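Phosphoribosyltransferase (Thermus thermophilus, PDB 1WD5) is a predicted phosphoribosyltransferase that probably transfers a phosphoribosyl group from an activated sugar phosphate to an acceptor. Local coordinates at residues 26-31 with 48-53; 122-127 with 152-157. All coordinates share one frame; numbering follows the deposited sequence.

Interaction 1: residues 26-31 with 48-53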
ATOM      1  N   VAL A  26       0.021   3.492 -12.531  1.00 15.66           N
ATOM      2  CA  VAL A  26       0.798   2.391 -11.994  1.00 16.72           C
ATOM      3  C   VAL A  26       0.007   2.089 -10.726  1.00 16.83           C
ATOM      4  O   VAL A  26      -0.093   2.940  -9.839  1.00 18.04           O
ATOM      5  CB  VAL A  26       2.230   2.826 -11.601  1.00 16.33           C
ATOM      6  CG1 VAL A  26       2.971   1.666 -10.961  1.00 16.34           C
ATOM      7  CG2 VAL A  26       2.977   3.308 -12.827  1.00 17.65           C
ATOM      8  N   VAL A  27      -0.583   0.903 -10.659  1.00 15.48           N
ATOM      9  CA  VAL A  27      -1.380   0.505  -9.503  1.00 13.30           C
ATOM     10  C   VAL A  27      -0.523  -0.343  -8.570  1.00 14.48           C
ATOM     11  O   VAL A  27      -0.141  -1.463  -8.910  1.00 14.52           O
ATOM     12  CB  VAL A  27      -2.617  -0.302  -9.946  1.00 11.74           C
ATOM     13  CG1 VAL A  27      -3.527  -0.576  -8.755  1.00 13.00           C
ATOM     14  CG2 VAL A  27      -3.373   0.469 -11.019  1.00 12.28           C
ATOM     15  N   LEU A  28      -0.223   0.205  -7.395  1.00 14.07           N
ATOM     16  CA  LEU A  28       0.605  -0.481  -6.408  1.00 14.77           C
ATOM     17  C   LEU A  28      -0.232  -1.127  -5.318  1.00 15.60           C
ATOM     18  O   LEU A  28      -0.996  -0.452  -4.627  1.00 16.39           O
ATOM     19  CB  LEU A  28       1.584   0.507  -5.769  1.00 12.65           C
ATOM     20  CG  LEU A  28       2.516   1.254  -6.726  1.00 12.08           C
ATOM     21  CD1 LEU A  28       3.457   2.144  -5.924  1.00 12.87           C
ATOM     22  CD2 LEU A  28       3.313   0.256  -7.563  1.00 10.51           C
ATOM     23  N   GLY A  29      -0.082  -2.438  -5.160  1.00 15.17           N
ATOM     24  CA  GLY A  29      -0.835  -3.137  -4.139  1.00 13.57           C
ATOM     25  C   GLY A  29       0.023  -3.511  -2.946  1.00 15.24           C
ATOM     26  O   GLY A  29       1.170  -3.932  -3.106  1.00 15.87           O
ATOM     27  N   LEU A  30      -0.517  -3.339  -1.744  1.00 14.74           N
ATOM     28  CA  LEU A  30       0.217  -3.708  -0.539  1.00 15.42           C
ATOM     29  C   LEU A  30       0.080  -5.218  -0.372  1.00 15.85           C
ATOM     30  O   LEU A  30      -1.002  -5.763  -0.541  1.00 15.30           O
ATOM     31  CB  LEU A  30      -0.361  -3.000   0.690  1.00 17.49           C
ATOM     32  CG  LEU A  30       0.050  -1.544   0.947  1.00 20.71           C
ATOM     33  CD1 LEU A  30      -0.385  -0.654  -0.204  1.00 20.74           C
ATOM     34  CD2 LEU A  30      -0.584  -1.070   2.249  1.00 21.42           C
ATOM     35  N   PRO A  31       1.181  -5.913  -0.043  1.00 17.26           N
ATOM     36  CA  PRO A  31       1.165  -7.371   0.143  1.00 15.35           C
ATOM     37  C   PRO A  31       0.282  -7.736   1.335  1.00 15.37           C
ATOM     38  O   PRO A  31       0.265  -6.998   2.321  1.00 15.81           O
ATOM     39  CB  PRO A  31       2.633  -7.706   0.417  1.00 18.07           C
ATOM     40  CG  PRO A  31       3.392  -6.551  -0.184  1.00 19.90           C
ATOM     41  CD  PRO A  31       2.531  -5.371   0.170  1.00 17.97           C
ATOM     42  N   GLU A  48      -0.855  -0.537 -15.055  1.00 16.06           N
ATOM     43  CA  GLU A  48       0.219  -1.496 -14.819  1.00 16.94           C
ATOM     44  C   GLU A  48       0.287  -1.889 -13.341  1.00 15.92           C
ATOM     45  O   GLU A  48       0.330  -1.032 -12.462  1.00 15.47           O
ATOM     46  CB  GLU A  48       1.545  -0.879 -15.271  1.00 19.26           C
ATOM     47  CG  GLU A  48       2.783  -1.657 -14.868  1.00 24.00           C
ATOM     48  CD  GLU A  48       4.036  -1.147 -15.557  1.00 26.72           C
ATOM     49  OE1 GLU A  48       4.178   0.085 -15.696  1.00 28.80           O
ATOM     50  OE2 GLU A  48       4.883  -1.978 -15.951  1.00 29.58           O
ATOM     51  N   LEU A  49       0.309  -3.190 -13.072  1.00 15.12           N
ATOM     52  CA  LEU A  49       0.343  -3.687 -11.699  1.00 14.70           C
ATOM     53  C   LEU A  49       1.740  -3.963 -11.157  1.00 13.92           C
ATOM     54  O   LEU A  49       2.606  -4.488 -11.855  1.00 11.82           O
ATOM     55  CB  LEU A  49      -0.510  -4.957 -11.593  1.00 15.62           C
ATOM     56  CG  LEU A  49      -0.645  -5.714 -10.264  1.00 18.32           C
ATOM     57  CD1 LEU A  49       0.609  -6.513  -9.978  1.00 17.66           C
ATOM     58  CD2 LEU A  49      -0.943  -4.736  -9.138  1.00 14.85           C
ATOM     59  N   ASP A  50       1.950  -3.585  -9.903  1.00 14.17           N
ATOM     60  CA  ASP A  50       3.214  -3.836  -9.224  1.00 15.40           C
ATOM     61  C   ASP A  50       2.921  -3.845  -7.734  1.00 15.62           C
ATOM     62  O   ASP A  50       1.802  -3.552  -7.303  1.00 15.79           O
ATOM     63  CB  ASP A  50       4.268  -2.765  -9.554  1.00 14.31           C
ATOM     64  CG  ASP A  50       5.671  -3.169  -9.108  1.00 15.82           C
ATOM     65  OD1 ASP A  50       5.861  -4.332  -8.692  1.00 13.39           O
ATOM     66  OD2 ASP A  50       6.590  -2.330  -9.178  1.00 16.54           O
ATOM     67  N   VAL A  51       3.922  -4.201  -6.948  1.00 15.86           N
ATOM     68  CA  VAL A  51       3.752  -4.257  -5.513  1.00 15.41           C
ATOM     69  C   VAL A  51       4.575  -3.148  -4.871  1.00 15.88           C
ATOM     70  O   VAL A  51       5.606  -2.741  -5.408  1.00 16.03           O
ATOM     71  CB  VAL A  51       4.229  -5.618  -4.975  1.00 16.36           C
ATOM     72  CG1 VAL A  51       5.704  -5.817  -5.320  1.00 13.38           C
ATOM     73  CG2 VAL A  51       4.019  -5.696  -3.483  1.00 15.52           C
ATOM     74  N   VAL A  52       4.103  -2.641  -3.738  1.00 15.64           N
ATOM     75  CA  VAL A  52       4.842  -1.615  -3.022  1.00 15.14           C
ATOM     76  C   VAL A  52       5.430  -2.355  -1.837  1.00 16.39           C
ATOM     77  O   VAL A  52       4.711  -3.024  -1.091  1.00 16.87           O
ATOM     78  CB  VAL A  52       3.933  -0.441  -2.560  1.00 16.04           C
ATOM     79  CG1 VAL A  52       2.779  -0.946  -1.719  1.00 16.01           C
ATOM     80  CG2 VAL A  52       4.763   0.574  -1.790  1.00 13.69           C
ATOM     81  N   LEU A  53       6.747  -2.256  -1.690  1.00 15.70           N
ATOM     82  CA  LEU A  53       7.470  -2.950  -0.634  1.00 15.21           C
ATOM     83  C   LEU A  53       8.114  -1.958   0.325  1.00 14.96           C
ATOM     84  O   LEU A  53       9.139  -1.345   0.012  1.00 12.75           O
ATOM     85  CB  LEU A  53       8.526  -3.849  -1.277  1.00 14.97           C
ATOM     86  CG  LEU A  53       7.920  -4.951  -2.161  1.00 16.81           C
ATOM     87  CD1 LEU A  53       8.946  -5.491  -3.154  1.00 15.77           C
ATOM     88  CD2 LEU A  53       7.400  -6.065  -1.261  1.00 16.78           C
TER
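Val27 and Gly29 hydrogen-bond to Glu48, Asp50 and Val52 in a parallel beta ladder. It joins the two strands of a right-handed beta-alpha-beta unit; helix 33-45 is the crossover. The core is that of the type I phosphoribosyltransferase fold. Val27 N donates to Glu48 O (2.8 Å), and Val27 O accepts from Asp50 N. Gly29 N lies in the plane of the Asp50 carbonyl, 3.1 Å from Asp50 O. The last rung is less well directed: Val52 N sits above the carbonyl plane of Gly29, 3.3 Å from Gly29 O.

Carbon contacts on the face of Leu28 and Val52 come next. Leu28 runs alongside Asp50, with Leu28 CD2 3.7 Å from Asp50 CB. Val52 holds CG1 between its backbone N and carbonyl carbon (chi1 56°). This brings Val52 CG1 to 3.5 Å from Leu30 CD1. Helix 134-144 packs on Leu28, Leu30 and Val52. On the other face, helix 33-45 packs on Val27 and Leu49.

The charged ends turn to arginines. Asp50 OD1 makes a salt bridge with Arg110, and Glu48 is paired with Arg113 and Arg121.

Beyond the strand, the Pro31 ring crosses Val51 at about a right angle. Leu53 CD2 meets the same ring carbon, Pro31 CG, at 4.2 Å. A glycine here would probably open a gap beside Val51 and Leu53 and let the chain after Leu30 move more freely. The closest apolar pair at this end is tight: Pro31 CG is 3.5 Å from Val51 CG2.

Interaction 2: residues 122-127 with 152-157; sequences DVVLVD and VVAVPV
Val152 bonds to both Val123 and Leu125, in a ladder that begins before it, at Arg150. The strands run parallel within a beta-alpha-beta unit whose crossover is helix 134-144, another part of the phosphoribosyltransferase core. Val152 N donates to Val123 O (2.9 Å). Val152 O then accepts from Leu125 N at 2.8 Å, and the Val124 CA-H also points at this oxygen.

Val153 pairs with Leu125 on the face packed against Leu140 of helix 134-144. Its CA approaches Leu125 O.

Ala154 N gives a nearly straight bond to Leu125 O, 2.8 Å long with an N-H...O angle of 177°. On the other face its methyl meets the valines of 122-127: Ala154 CB is 3.9 Å from Val124 CG1. That branch is anti to the Val124 backbone N (chi1 -179°), which brings it alongside the methyl. Leu13 of helix 6-17 covers Ala154 and Val126.

The strands then part. Asp127 N is 3.8 Å from Ala154 O, too far to bond, and this buried N-H has no partner in the model. Asp127 belongs to a VVLVDD sequence, consistent with the start of the family's phosphoribosyl pyrophosphate motif.

Val155 CG1 only skirts Asp127 O. At Pro156 the chain turns a corner. Proline has no N-H to extend the ladder; instead its ring carbon Pro156 CD lies 3.1 Å from Asp127 O.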
ATOM      1  N   ASP A 122       1.012   8.604 -12.824  1.00 21.40           N
ATOM      2  CA  ASP A 122      -0.088   8.592 -11.872  1.00 20.15           C
ATOM      3  C   ASP A 122       0.035   7.281 -11.106  1.00 18.92           C
ATOM      4  O   ASP A 122       0.143   6.213 -11.708  1.00 17.94           O
ATOM      5  CB  ASP A 122      -1.443   8.655 -12.587  1.00 19.97           C
ATOM      6  CG  ASP A 122      -1.664   9.974 -13.317  1.00 22.40           C
ATOM      7  OD1 ASP A 122      -1.111  11.008 -12.885  1.00 22.07           O
ATOM      8  OD2 ASP A 122      -2.408   9.978 -14.320  1.00 22.54           O
ATOM      9  N   VAL A 123       0.025   7.368  -9.781  1.00 17.11           N
ATOM     10  CA  VAL A 123       0.157   6.188  -8.938  1.00 16.46           C
ATOM     11  C   VAL A 123      -1.045   5.982  -8.022  1.00 16.85           C
ATOM     12  O   VAL A 123      -1.486   6.912  -7.336  1.00 15.76           O
ATOM     13  CB  VAL A 123       1.426   6.283  -8.064  1.00 17.44           C
ATOM     14  CG1 VAL A 123       1.558   5.043  -7.196  1.00 15.40           C
ATOM     15  CG2 VAL A 123       2.653   6.456  -8.952  1.00 17.32           C
ATOM     16  N   VAL A 124      -1.568   4.759  -8.021  1.00 14.32           N
ATOM     17  CA  VAL A 124      -2.706   4.389  -7.183  1.00 12.98           C
ATOM     18  C   VAL A 124      -2.247   3.354  -6.151  1.00 13.93           C
ATOM     19  O   VAL A 124      -1.708   2.309  -6.513  1.00 15.60           O
ATOM     20  CB  VAL A 124      -3.842   3.768  -8.026  1.00 12.23           C
ATOM     21  CG1 VAL A 124      -5.016   3.404  -7.138  1.00 10.26           C
ATOM     22  CG2 VAL A 124      -4.277   4.739  -9.105  1.00 11.08           C
ATOM     23  N   LEU A 125      -2.445   3.653  -4.870  1.00 13.74           N
ATOM     24  CA  LEU A 125      -2.068   2.738  -3.795  1.00 13.32           C
ATOM     25  C   LEU A 125      -3.313   1.984  -3.355  1.00 14.08           C
ATOM     26  O   LEU A 125      -4.320   2.598  -3.002  1.00 14.02           O
ATOM     27  CB  LEU A 125      -1.478   3.511  -2.615  1.00 14.68           C
ATOM     28  CG  LEU A 125      -0.050   4.018  -2.818  1.00 18.97           C
ATOM     29  CD1 LEU A 125       0.354   4.930  -1.667  1.00 17.02           C
ATOM     30  CD2 LEU A 125       0.893   2.816  -2.910  1.00 19.01           C
ATOM     31  N   VAL A 126      -3.234   0.655  -3.353  1.00 13.15           N
ATOM     32  CA  VAL A 126      -4.379  -0.182  -3.005  1.00 12.80           C
ATOM     33  C   VAL A 126      -4.115  -1.290  -1.983  1.00 13.79           C
ATOM     34  O   VAL A 126      -3.031  -1.863  -1.938  1.00 14.48           O
ATOM     35  CB  VAL A 126      -4.933  -0.884  -4.273  1.00 13.62           C
ATOM     36  CG1 VAL A 126      -6.207  -1.642  -3.938  1.00 12.16           C
ATOM     37  CG2 VAL A 126      -5.176   0.129  -5.379  1.00 11.48           C
ATOM     38  N   ASP A 127      -5.129  -1.583  -1.171  1.00 14.13           N
ATOM     39  CA  ASP A 127      -5.079  -2.676  -0.195  1.00 13.97           C
ATOM     40  C   ASP A 127      -6.525  -3.155  -0.111  1.00 13.81           C
ATOM     41  O   ASP A 127      -7.429  -2.426  -0.517  1.00 13.22           O
ATOM     42  CB  ASP A 127      -4.598  -2.205   1.182  1.00 13.76           C
ATOM     43  CG  ASP A 127      -4.072  -3.362   2.041  1.00 17.97           C
ATOM     44  OD1 ASP A 127      -4.156  -4.529   1.593  1.00 17.65           O
ATOM     45  OD2 ASP A 127      -3.572  -3.114   3.159  1.00 16.69           O
ATOM     46  N   VAL A 152      -2.986   8.552  -5.461  1.00 17.51           N
ATOM     47  CA  VAL A 152      -4.348   8.345  -4.990  1.00 15.78           C
ATOM     48  C   VAL A 152      -4.414   7.076  -4.163  1.00 15.63           C
ATOM     49  O   VAL A 152      -3.949   6.020  -4.596  1.00 17.11           O
ATOM     50  CB  VAL A 152      -5.348   8.192  -6.160  1.00 16.35           C
ATOM     51  CG1 VAL A 152      -6.736   7.878  -5.615  1.00 15.79           C
ATOM     52  CG2 VAL A 152      -5.384   9.457  -6.995  1.00 16.77           C
ATOM     53  N   VAL A 153      -4.980   7.180  -2.967  1.00 15.00           N
ATOM     54  CA  VAL A 153      -5.140   6.019  -2.102  1.00 13.28           C
ATOM     55  C   VAL A 153      -6.534   5.464  -2.379  1.00 14.60           C
ATOM     56  O   VAL A 153      -7.527   6.181  -2.243  1.00 14.16           O
ATOM     57  CB  VAL A 153      -5.046   6.403  -0.615  1.00 14.67           C
ATOM     58  CG1 VAL A 153      -5.474   5.226   0.256  1.00 12.69           C
ATOM     59  CG2 VAL A 153      -3.619   6.821  -0.280  1.00 13.97           C
ATOM     60  N   ALA A 154      -6.611   4.194  -2.768  1.00 13.88           N
ATOM     61  CA  ALA A 154      -7.899   3.582  -3.071  1.00 13.37           C
ATOM     62  C   ALA A 154      -8.098   2.283  -2.295  1.00 13.61           C
ATOM     63  O   ALA A 154      -7.289   1.357  -2.398  1.00 13.68           O
ATOM     64  CB  ALA A 154      -8.009   3.326  -4.570  1.00 13.20           C
ATOM     65  N   VAL A 155      -9.185   2.218  -1.529  1.00 11.96           N
ATOM     66  CA  VAL A 155      -9.482   1.041  -0.717  1.00 13.83           C
ATOM     67  C   VAL A 155     -10.972   0.709  -0.663  1.00 13.58           C
ATOM     68  O   VAL A 155     -11.816   1.599  -0.602  1.00 15.23           O
ATOM     69  CB  VAL A 155      -8.993   1.244   0.727  1.00 14.56           C
ATOM     70  CG1 VAL A 155      -7.488   1.465   0.743  1.00 15.99           C
ATOM     71  CG2 VAL A 155      -9.702   2.447   1.342  1.00 16.32           C
ATOM     72  N   PRO A 156     -11.312  -0.587  -0.681  1.00 13.71           N
ATOM     73  CA  PRO A 156     -12.707  -1.035  -0.627  1.00 14.90           C
ATOM     74  C   PRO A 156     -13.408  -0.615   0.666  1.00 14.88           C
ATOM     75  O   PRO A 156     -14.546  -0.159   0.637  1.00 15.89           O
ATOM     76  CB  PRO A 156     -12.585  -2.552  -0.740  1.00 14.14           C
ATOM     77  CG  PRO A 156     -11.358  -2.724  -1.580  1.00 13.69           C
ATOM     78  CD  PRO A 156     -10.414  -1.722  -0.954  1.00 14.15           C
ATOM     79  N   VAL A 157     -12.732  -0.775   1.800  1.00 15.87           N
ATOM     80  CA  VAL A 157     -13.318  -0.411   3.087  1.00 15.18           C
ATOM     81  C   VAL A 157     -12.276   0.168   4.036  1.00 16.18           C
ATOM     82  O   VAL A 157     -11.121  -0.250   4.030  1.00 15.43           O
ATOM     83  CB  VAL A 157     -13.989  -1.626   3.757  1.00 15.00           C
ATOM     84  CG1 VAL A 157     -12.942  -2.654   4.147  1.00 15.31           C
ATOM     85  CG2 VAL A 157     -14.776  -1.173   4.980  1.00 16.44           C
TER

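In the fold
Interactions 1 and 2 are adjacent parts of one sheet, with centres about 10 Å apart. Strands 26-29 and 122-126 are neighbours, so four parallel strands run in the order 48-59, 26-29, 122-126, 150-155. Leu28 of interaction 1 joins the two: its N and O probably bond to Val124 O and Val126 N. Interaction 1 closes along the chain before interaction 2 opens. Helix 134-144, the crossover of interaction 2, also packs on interaction 1. The carboxy ends of strands 26-29 and 122-126 come together where Leu30 CD2 packs on Asp127 OD2. In type I phosphoribosyltransferases, loops at this edge form the active site, which probably holds here too.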